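Long-range contacts in uncharacterized protein (Streptococcus mutans, PDB 3L7Y), which is uncharacterised but binds a magnesium ion and probably acts as a phosphatase of the haloacid dehalogenase-like hydrolase family: residues I40-D45 and I72-A77; L247-D252 and K261-S266; P135-A140 and L187-E192. All blocks are in the same frame, centred on the assembly; numbering follows the deposited sequence.

In the fold
From the N terminus, contact 1 closes first: strand 39-42 leads through helices 44-48 and 57-69 back to strand 73-77, which pairs beside it. Contact 3 closes a longer loop between 135-140 and 187-192, joining neighbouring antiparallel strands of the six-stranded sheet. The chain then returns to the first sheet, where contact 2 closes a short loop round helix 257-262. The three loops follow in series; none nests in or crosses another. Contacts 1 and 2 meet where strand 247-251 lies next to 39-42, and D43, D45 and D252 hold one magnesium ion. Contact 3 lies apart, its centre about 28 Å from that of contact 1.

Contact 1. Residues I40-D45 and I72-A77. With MG (magnesium ion), chain B.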
loop_
_atom_site.group_PDB
_atom_site.type_symbol
_atom_site.label_atom_id
_atom_site.label_comp_id
_atom_site.label_asym_id
_atom_site.label_seq_id
_atom_site.Cartn_x
_atom_site.Cartn_y
_atom_site.Cartn_z
ATOM N N ILE A 40 -3.969 -5.829 -14.276
ATOM C CA ILE A 40 -2.928 -6.479 -13.500
ATOM C C ILE A 40 -2.535 -5.508 -12.392
ATOM O O ILE A 40 -2.156 -4.370 -12.662
ATOM C CB ILE A 40 -1.692 -6.769 -14.357
ATOM C CG1 ILE A 40 -2.036 -7.708 -15.524
ATOM C CG2 ILE A 40 -0.553 -7.356 -13.499
ATOM C CD1 ILE A 40 -0.854 -8.007 -16.416
ATOM N N ALA A 41 -2.627 -5.959 -11.149
ATOM C CA ALA A 41 -2.370 -5.097 -10.002
ATOM C C ALA A 41 -1.285 -5.709 -9.162
ATOM O O ALA A 41 -1.334 -6.888 -8.851
ATOM C CB ALA A 41 -3.651 -4.928 -9.166
ATOM N N THR A 42 -0.293 -4.923 -8.785
ATOM C CA THR A 42 0.754 -5.481 -7.952
ATOM C C THR A 42 1.126 -4.636 -6.750
ATOM O O THR A 42 1.263 -3.406 -6.829
ATOM C CB THR A 42 2.030 -5.733 -8.748
ATOM O OG1 THR A 42 2.964 -6.440 -7.927
ATOM C CG2 THR A 42 2.647 -4.411 -9.180
ATOM N N ASP A 43 1.320 -5.318 -5.632
ATOM C CA ASP A 43 1.984 -4.706 -4.498
ATOM C C ASP A 43 3.424 -4.353 -4.905
ATOM O O ASP A 43 3.939 -4.898 -5.889
ATOM C CB ASP A 43 1.981 -5.679 -3.336
ATOM C CG ASP A 43 2.672 -5.128 -2.132
ATOM O OD1 ASP A 43 2.599 -3.895 -1.927
ATOM O OD2 ASP A 43 3.299 -5.923 -1.412
ATOM N N MET A 44 4.070 -3.450 -4.159
ATOM C CA MET A 44 5.436 -3.018 -4.479
ATOM C C MET A 44 6.523 -3.665 -3.613
ATOM O O MET A 44 7.189 -4.618 -4.037
ATOM C CB MET A 44 5.541 -1.489 -4.419
ATOM C CG MET A 44 4.868 -0.806 -5.588
ATOM S SD MET A 44 5.732 -1.169 -7.123
ATOM C CE MET A 44 7.205 -0.165 -6.905
ATOM N N ASP A 45 6.698 -3.139 -2.401
ATOM C CA ASP A 45 7.659 -3.680 -1.447
ATOM C C ASP A 45 7.384 -5.157 -1.161
ATOM O O ASP A 45 6.294 -5.494 -0.736
ATOM C CB ASP A 45 7.589 -2.899 -0.129
ATOM C CG ASP A 45 7.905 -1.412 -0.309
ATOM O OD1 ASP A 45 8.912 -1.080 -0.970
ATOM O OD2 ASP A 45 7.135 -0.576 0.200
ATOM N N ILE A 72 -4.217 -3.953 -21.772
ATOM C CA ILE A 72 -4.267 -4.524 -20.456
ATOM C C ILE A 72 -3.793 -3.473 -19.444
ATOM O O ILE A 72 -2.735 -2.963 -19.578
ATOM C CB ILE A 72 -3.443 -5.787 -20.365
ATOM C CG1 ILE A 72 -4.074 -6.888 -21.187
ATOM C CG2 ILE A 72 -3.298 -6.218 -18.946
ATOM C CD1 ILE A 72 -3.196 -7.999 -21.374
ATOM N N ARG A 73 -4.614 -3.171 -18.458
ATOM C CA ARG A 73 -4.278 -2.101 -17.522
ATOM C C ARG A 73 -3.298 -2.548 -16.437
ATOM O O ARG A 73 -3.377 -3.671 -15.949
ATOM C CB ARG A 73 -5.549 -1.552 -16.873
ATOM C CG ARG A 73 -6.037 -0.239 -17.457
ATOM C CD ARG A 73 -7.102 -0.423 -18.516
ATOM N NE ARG A 73 -8.050 0.695 -18.508
ATOM C CZ ARG A 73 -9.081 0.808 -19.340
ATOM N NH1 ARG A 73 -9.302 -0.125 -20.258
ATOM N NH2 ARG A 73 -9.892 1.855 -19.253
ATOM N N PHE A 74 -2.363 -1.673 -16.074
ATOM C CA PHE A 74 -1.386 -2.014 -15.046
ATOM C C PHE A 74 -1.511 -1.085 -13.849
ATOM O O PHE A 74 -1.439 0.139 -13.988
ATOM C CB PHE A 74 0.051 -2.012 -15.590
ATOM C CG PHE A 74 1.066 -2.561 -14.615
ATOM C CD1 PHE A 74 1.354 -3.920 -14.575
ATOM C CD2 PHE A 74 1.716 -1.716 -13.716
ATOM C CE1 PHE A 74 2.279 -4.419 -13.663
ATOM C CE2 PHE A 74 2.646 -2.210 -12.804
ATOM C CZ PHE A 74 2.922 -3.563 -12.773
ATOM N N VAL A 75 -1.701 -1.685 -12.680
ATOM C CA VAL A 75 -1.991 -0.944 -11.456
ATOM C C VAL A 75 -0.941 -1.215 -10.382
ATOM O O VAL A 75 -0.687 -2.360 -10.020
ATOM C CB VAL A 75 -3.391 -1.324 -10.909
ATOM C CG1 VAL A 75 -3.685 -0.606 -9.603
ATOM C CG2 VAL A 75 -4.479 -1.047 -11.955
ATOM N N VAL A 76 -0.321 -0.152 -9.887
ATOM C CA VAL A 76 0.571 -0.240 -8.750
ATOM C C VAL A 76 -0.261 -0.025 -7.473
ATOM O O VAL A 76 -0.887 1.016 -7.322
ATOM C CB VAL A 76 1.678 0.829 -8.876
ATOM C CG1 VAL A 76 2.553 0.868 -7.645
ATOM C CG2 VAL A 76 2.509 0.573 -10.128
ATOM N N ALA A 77 -0.302 -1.018 -6.582
ATOM C CA ALA A 77 -1.162 -0.957 -5.392
ATOM C C ALA A 77 -0.357 -1.112 -4.104
ATOM O O ALA A 77 0.068 -2.213 -3.760
ATOM C CB ALA A 77 -2.267 -2.018 -5.468
HETATM MG MG MG B . 4.481 -5.751 0.718
HETATM O O HOH W 1 4.419 -3.181 0.770
HETATM O O HOH W 2 4.249 -5.233 3.144
HETATM O O HOH W 3 2.079 -5.562 1.216
HETATM O O HOH W 4 6.185 -6.712 2.238
#
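I40 and T42, on the same face of the parallel strand pair as F74, both touch its ring: T42 CG2 meets F74 CZ at 3.7 Å, and I40 CG2 lies 4.1 Å from F74 CD1. F74 has CG anti to its own backbone N (chi1 -171°), which carries the ring along strand 40-42 so that it reaches both side chains. At the start of the pair, I40 CG1 packs on I72 CG2; beyond the strand, M44 CG comes to 3.5 Å from V76 CG1, with the sulfur close to the same methyl. A41 and V75 face the other side of the sheet, CB against CB.

The backbones are joined by four hydrogen bonds. I40 N gives to R73 O, I40 O accepts from V75 N at 2.7 Å, T42 N gives to V75 O, and T42 O accepts from A77 N, which approaches from above the carbonyl plane. The T42 hydroxyl turns back to D43 O, on a lone pair at 2.7 Å from T42 OG1.

The strand pairing leads straight to the metal site of this HAD-like domain. D43 OD2 binds magnesium at 2.4 Å and D45 contributes its backbone O at 2.3 Å; D252 and four waters complete the shell. T47 also bonds D43 OD2, while K229 makes a salt bridge to D43 OD1 and bonds A77 O, tying the ends of both strands together.

Outward, helix 57-69 covers I40, I72 and F74 through L67, F48 of helix 44-48 packs against T42 and F74, strand 247-251 borders A41, and strand 97-100 flanks V75 and V76.

Contact 2. Residues L247-D252 and K261-S266. With MG (magnesium ion), chain B.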
loop_
_atom_site.group_PDB
_atom_site.type_symbol
_atom_site.label_atom_id
_atom_site.label_comp_id
_atom_site.label_asym_id
_atom_site.label_seq_id
_atom_site.Cartn_x
_atom_site.Cartn_y
_atom_site.Cartn_z
ATOM N N LEU A 247 -9.293 -9.827 -13.149
ATOM C CA LEU A 247 -8.241 -9.268 -12.305
ATOM C C LEU A 247 -7.130 -10.277 -12.001
ATOM O O LEU A 247 -7.390 -11.392 -11.545
ATOM C CB LEU A 247 -8.839 -8.685 -11.014
ATOM C CG LEU A 247 -7.837 -8.028 -10.063
ATOM C CD1 LEU A 247 -7.084 -6.893 -10.764
ATOM C CD2 LEU A 247 -8.533 -7.497 -8.825
ATOM N N MET A 248 -5.897 -9.892 -12.301
ATOM C CA MET A 248 -4.728 -10.604 -11.816
ATOM C C MET A 248 -4.029 -9.682 -10.818
ATOM O O MET A 248 -3.865 -8.496 -11.096
ATOM C CB MET A 248 -3.791 -10.950 -12.978
ATOM C CG MET A 248 -2.416 -11.466 -12.559
ATOM S SD MET A 248 -1.284 -11.630 -13.971
ATOM C CE MET A 248 -1.916 -13.148 -14.685
ATOM N N ALA A 249 -3.628 -10.220 -9.668
ATOM C CA ALA A 249 -3.071 -9.411 -8.586
ATOM C C ALA A 249 -1.990 -10.149 -7.806
ATOM O O ALA A 249 -2.102 -11.356 -7.581
ATOM C CB ALA A 249 -4.180 -8.969 -7.646
ATOM N N PHE A 250 -0.954 -9.414 -7.395
ATOM C CA PHE A 250 0.187 -9.959 -6.653
ATOM C C PHE A 250 0.358 -9.277 -5.297
ATOM O O PHE A 250 0.231 -8.076 -5.212
ATOM C CB PHE A 250 1.483 -9.738 -7.443
ATOM C CG PHE A 250 1.476 -10.359 -8.816
ATOM C CD1 PHE A 250 0.938 -9.673 -9.889
ATOM C CD2 PHE A 250 2.016 -11.623 -9.018
ATOM C CE1 PHE A 250 0.925 -10.222 -11.153
ATOM C CE2 PHE A 250 2.017 -12.197 -10.286
ATOM C CZ PHE A 250 1.464 -11.499 -11.356
ATOM N N GLY A 251 0.680 -10.034 -4.251
ATOM C CA GLY A 251 0.906 -9.450 -2.939
ATOM C C GLY A 251 1.780 -10.345 -2.079
ATOM O O GLY A 251 2.015 -11.515 -2.424
ATOM N N ASP A 252 2.277 -9.795 -0.972
ATOM C CA ASP A 252 3.067 -10.563 -0.022
ATOM C C ASP A 252 2.716 -10.206 1.417
ATOM O O ASP A 252 3.341 -10.722 2.338
ATOM C CB ASP A 252 4.572 -10.363 -0.237
ATOM C CG ASP A 252 5.093 -9.080 0.406
ATOM O OD1 ASP A 252 6.238 -9.070 0.904
ATOM O OD2 ASP A 252 4.355 -8.078 0.411
ATOM N N LYS A 261 -8.008 -11.861 -2.230
ATOM C CA LYS A 261 -9.291 -12.553 -2.201
ATOM C C LYS A 261 -10.187 -12.084 -3.342
ATOM O O LYS A 261 -10.971 -12.858 -3.890
ATOM C CB LYS A 261 -9.978 -12.357 -0.853
ATOM C CG LYS A 261 -9.300 -13.127 0.277
ATOM C CD LYS A 261 -9.938 -12.844 1.635
ATOM N N LEU A 262 -10.048 -10.816 -3.720
ATOM C CA LEU A 262 -10.881 -10.245 -4.765
ATOM C C LEU A 262 -10.549 -10.791 -6.140
ATOM O O LEU A 262 -11.443 -11.111 -6.931
ATOM C CB LEU A 262 -10.738 -8.722 -4.794
ATOM C CG LEU A 262 -11.394 -8.067 -6.012
ATOM C CD1 LEU A 262 -12.913 -8.029 -5.855
ATOM C CD2 LEU A 262 -10.835 -6.655 -6.234
ATOM N N ALA A 263 -9.254 -10.869 -6.438
ATOM C CA ALA A 263 -8.798 -11.206 -7.784
ATOM C C ALA A 263 -9.002 -12.691 -8.063
ATOM O O ALA A 263 -8.622 -13.533 -7.255
ATOM C CB ALA A 263 -7.327 -10.846 -7.944
ATOM N N LYS A 264 -9.588 -13.016 -9.210
ATOM C CA LYS A 264 -9.643 -14.411 -9.614
ATOM C C LYS A 264 -8.220 -14.933 -9.820
ATOM O O LYS A 264 -7.896 -16.039 -9.371
ATOM C CB LYS A 264 -10.490 -14.602 -10.870
ATOM C CG LYS A 264 -10.473 -16.058 -11.383
ATOM C CD LYS A 264 -11.263 -16.216 -12.675
ATOM C CE LYS A 264 -11.595 -17.690 -12.927
ATOM N NZ LYS A 264 -12.586 -17.864 -14.023
ATOM N N TYR A 265 -7.367 -14.147 -10.489
ATOM C CA TYR A 265 -5.971 -14.568 -10.695
ATOM C C TYR A 265 -5.018 -13.964 -9.653
ATOM O O TYR A 265 -4.179 -13.084 -9.942
ATOM C CB TYR A 265 -5.520 -14.328 -12.138
ATOM C CG TYR A 265 -6.490 -14.925 -13.132
ATOM C CD1 TYR A 265 -6.514 -16.303 -13.376
ATOM C CD2 TYR A 265 -7.417 -14.129 -13.789
ATOM C CE1 TYR A 265 -7.427 -16.863 -14.276
ATOM C CE2 TYR A 265 -8.333 -14.679 -14.677
ATOM C CZ TYR A 265 -8.330 -16.039 -14.920
ATOM O OH TYR A 265 -9.239 -16.568 -15.806
ATOM N N SER A 266 -5.161 -14.464 -8.428
ATOM C CA SER A 266 -4.467 -13.920 -7.269
ATOM C C SER A 266 -3.204 -14.715 -6.975
ATOM O O SER A 266 -3.241 -15.962 -6.829
ATOM C CB SER A 266 -5.396 -13.936 -6.060
ATOM O OG SER A 266 -6.110 -15.157 -6.013
HETATM MG MG MG B . 4.481 -5.751 0.718
HETATM O O HOH W 4 6.185 -6.712 2.238
HETATM O O HOH W 2 4.249 -5.233 3.144
HETATM O O HOH W 3 2.079 -5.562 1.216
HETATM O O HOH W 1 4.419 -3.181 0.770
#
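L247 places CG anti to its backbone N (chi1 -178°), and the branch then reaches across to the end of helix 257-262, where L247 CD2 meets L262 CD2 at 3.6 Å. L262, with its own CG likewise opposite the backbone N (chi1 170°), brings its side chain in at about a right angle to that of L247. The two leucines belong to a beta-alpha-beta unit of the HAD-like domain: strand 247-251, helix 257-262 and strand 265-268, with the two strands running parallel as neighbours.

A263, where the chain comes off the helix, points its CB at strand 247-251. A263 CB sits 3.6 Å from L247 CG and 3.7 Å from A249 CB, filling the angle between helix end and sheet. Helix 229-239 covers the same side, with L233 touching both leucines.

Two backbone bonds join the strands through Y265. Y265 N gives to L247 O at 3.0 Å, and Y265 O accepts from A249 N, the donor standing above the carbonyl plane. M248 and Y265 share the other face of the sheet, M248 CB to Y265 CB 3.9 Å, and M248 CG also comes near Y265 O. The tyrosine ring presents its edge, near its plane, to L247 O; over the centre of one ring face lies CG of the preceding K264. The hydroxyl of S266, on the face of A249, bonds N281 N.

Beyond F250, which touches side chains of strand 39-42 and of helix 291-301, the strand delivers D252 to the metal site shared with D43 and D45. D252 N bonds D256. The carboxylate divides its oxygens: D252 OD2 binds magnesium at 2.4 Å, whereas D252 OD1 accepts a hydrogen bond from the oxygen of a metal-bound water at 2.7 Å.

Contact 3. Residues P135-A140 and L187-E192; sequences PQAVIA and LQVKEE
I139 and L187 lie side by side and point the same way, with I139 CG1 against L187 CD2 at 3.7 Å. Both side chains leave on one face of the sheet from a non-hydrogen-bonded pair. L187 turns CG away from its carbonyl carbon (chi1 -57°), and from there the leucine branches spread over the neighbouring strand: CD2 takes the isoleucine, while L187 CD1 approaches A137 CB at 4.2 Å. A137 CB has a second apolar neighbour in V189 CG1, 3.8 Å away. I130 of helix 120-133 packs against A137, I139 and L187, so helix 120-133 covers this face.

V138 and Q188 form the adjacent hydrogen-bonded pair and direct their side chains to the other face, again alongside each other. The glutamine chain is extended, so its aliphatic part runs past the valine and Q188 OE1 comes to 4.0 Å from V138 CG2. Its NE2 makes a weak hydrogen bond to Y219 OH. I157 of helix 155-161 touches both side chains.

These strands, 138-143 and 182-188, are antiparallel neighbours inside the mixed six-stranded sheet, separate from the sheet that carries the magnesium site; in HAD phosphatases of this Cof-like type such a second sheet belongs to the cap domain. V138 N gives to Q188 O at 3.1 Å and Q188 N to V138 O at 2.9 Å, each donor in the carbonyl plane on a lone pair. The same two carbonyl oxygens also receive CA-H contacts: A137 CA lies 3.5 Å from Q188 O, and L187 CA lies 3.2 Å from V138 O. Past the pair the chains part, and V189 continues its backbone bonding with G218, while Q136 NE2 bonds E193 OE1.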
loop_
_atom_site.group_PDB
_atom_site.type_symbol
_atom_site.label_atom_id
_atom_site.label_comp_id
_atom_site.label_asym_id
_atom_site.label_seq_id
_atom_site.Cartn_x
_atom_site.Cartn_y
_atom_site.Cartn_z
ATOM N N PRO A 135 2.532 4.033 24.402
ATOM C CA PRO A 135 3.586 5.037 24.263
ATOM C C PRO A 135 4.759 4.493 23.446
ATOM O O PRO A 135 5.581 5.288 22.973
ATOM C CB PRO A 135 4.031 5.292 25.710
ATOM C CG PRO A 135 2.946 4.728 26.580
ATOM C CD PRO A 135 2.330 3.609 25.800
ATOM N N GLN A 136 4.849 3.170 23.287
ATOM C CA GLN A 136 5.984 2.604 22.555
ATOM C C GLN A 136 5.831 2.737 21.044
ATOM O O GLN A 136 6.807 2.588 20.310
ATOM C CB GLN A 136 6.283 1.145 22.948
ATOM C CG GLN A 136 5.234 0.109 22.492
ATOM C CD GLN A 136 4.032 0.022 23.436
ATOM O OE1 GLN A 136 3.554 1.033 23.945
ATOM N NE2 GLN A 136 3.541 -1.190 23.661
ATOM N N ALA A 137 4.623 3.028 20.567
ATOM C CA ALA A 137 4.443 3.122 19.115
ATOM C C ALA A 137 4.915 4.472 18.599
ATOM O O ALA A 137 4.540 5.514 19.130
ATOM C CB ALA A 137 3.005 2.878 18.714
ATOM N N VAL A 138 5.752 4.443 17.568
ATOM C CA VAL A 138 6.140 5.663 16.875
ATOM C C VAL A 138 5.057 6.032 15.872
ATOM O O VAL A 138 4.654 5.214 15.024
ATOM C CB VAL A 138 7.494 5.510 16.150
ATOM C CG1 VAL A 138 7.825 6.782 15.392
ATOM C CG2 VAL A 138 8.595 5.206 17.159
ATOM N N ILE A 139 4.589 7.271 15.961
ATOM C CA ILE A 139 3.478 7.720 15.144
ATOM C C ILE A 139 3.933 8.612 13.998
ATOM O O ILE A 139 4.532 9.665 14.214
ATOM C CB ILE A 139 2.452 8.510 15.988
ATOM C CG1 ILE A 139 1.861 7.624 17.102
ATOM C CG2 ILE A 139 1.362 9.083 15.091
ATOM C CD1 ILE A 139 1.138 8.421 18.230
ATOM N N ALA A 140 3.621 8.206 12.778
ATOM C CA ALA A 140 3.889 9.050 11.622
ATOM C C ALA A 140 2.604 9.374 10.862
ATOM O O ALA A 140 1.760 8.502 10.636
ATOM C CB ALA A 140 4.912 8.403 10.713
ATOM N N LEU A 187 2.031 3.401 12.346
ATOM C CA LEU A 187 2.665 3.116 13.614
ATOM C C LEU A 187 3.842 2.188 13.386
ATOM O O LEU A 187 3.721 1.184 12.680
ATOM C CB LEU A 187 1.685 2.469 14.585
ATOM C CG LEU A 187 0.390 3.210 14.921
ATOM C CD1 LEU A 187 -0.282 2.535 16.094
ATOM C CD2 LEU A 187 0.686 4.671 15.234
ATOM N N GLN A 188 4.980 2.516 13.984
ATOM C CA GLN A 188 6.081 1.564 14.016
ATOM C C GLN A 188 6.078 0.906 15.377
ATOM O O GLN A 188 6.144 1.585 16.413
ATOM C CB GLN A 188 7.431 2.229 13.737
ATOM C CG GLN A 188 8.546 1.211 13.501
ATOM C CD GLN A 188 9.916 1.799 13.739
ATOM O OE1 GLN A 188 10.186 2.360 14.797
ATOM N NE2 GLN A 188 10.794 1.672 12.755
ATOM N N VAL A 189 5.977 -0.417 15.372
ATOM C CA VAL A 189 5.716 -1.169 16.584
ATOM C C VAL A 189 6.489 -2.468 16.515
ATOM O O VAL A 189 6.931 -2.868 15.439
ATOM C CB VAL A 189 4.224 -1.511 16.686
ATOM C CG1 VAL A 189 3.384 -0.242 16.660
ATOM C CG2 VAL A 189 3.818 -2.415 15.547
ATOM N N LYS A 190 6.668 -3.115 17.660
ATOM C CA LYS A 190 7.220 -4.461 17.681
ATOM C C LYS A 190 6.239 -5.388 16.971
ATOM O O LYS A 190 5.043 -5.370 17.265
ATOM C CB LYS A 190 7.445 -4.922 19.123
ATOM C CG LYS A 190 8.794 -4.530 19.695
ATOM C CD LYS A 190 8.922 -4.917 21.163
ATOM N N GLU A 191 6.725 -6.189 16.026
ATOM C CA GLU A 191 5.830 -7.069 15.288
ATOM C C GLU A 191 4.971 -7.903 16.241
ATOM O O GLU A 191 3.830 -8.234 15.925
ATOM C CB GLU A 191 6.607 -7.974 14.311
ATOM C CG GLU A 191 5.731 -8.904 13.462
ATOM C CD GLU A 191 4.647 -8.165 12.673
ATOM O OE1 GLU A 191 3.797 -8.828 12.045
ATOM O OE2 GLU A 191 4.637 -6.918 12.674
ATOM N N GLU A 192 5.507 -8.216 17.420
ATOM C CA GLU A 192 4.800 -9.114 18.335
ATOM C C GLU A 192 3.657 -8.440 19.099
ATOM O O GLU A 192 2.847 -9.120 19.717
ATOM C CB GLU A 192 5.757 -9.830 19.304
ATOM C CG GLU A 192 6.550 -8.934 20.235
ATOM C CD GLU A 192 8.002 -8.768 19.801
ATOM O OE1 GLU A 192 8.798 -8.217 20.596
ATOM O OE2 GLU A 192 8.347 -9.183 18.671
#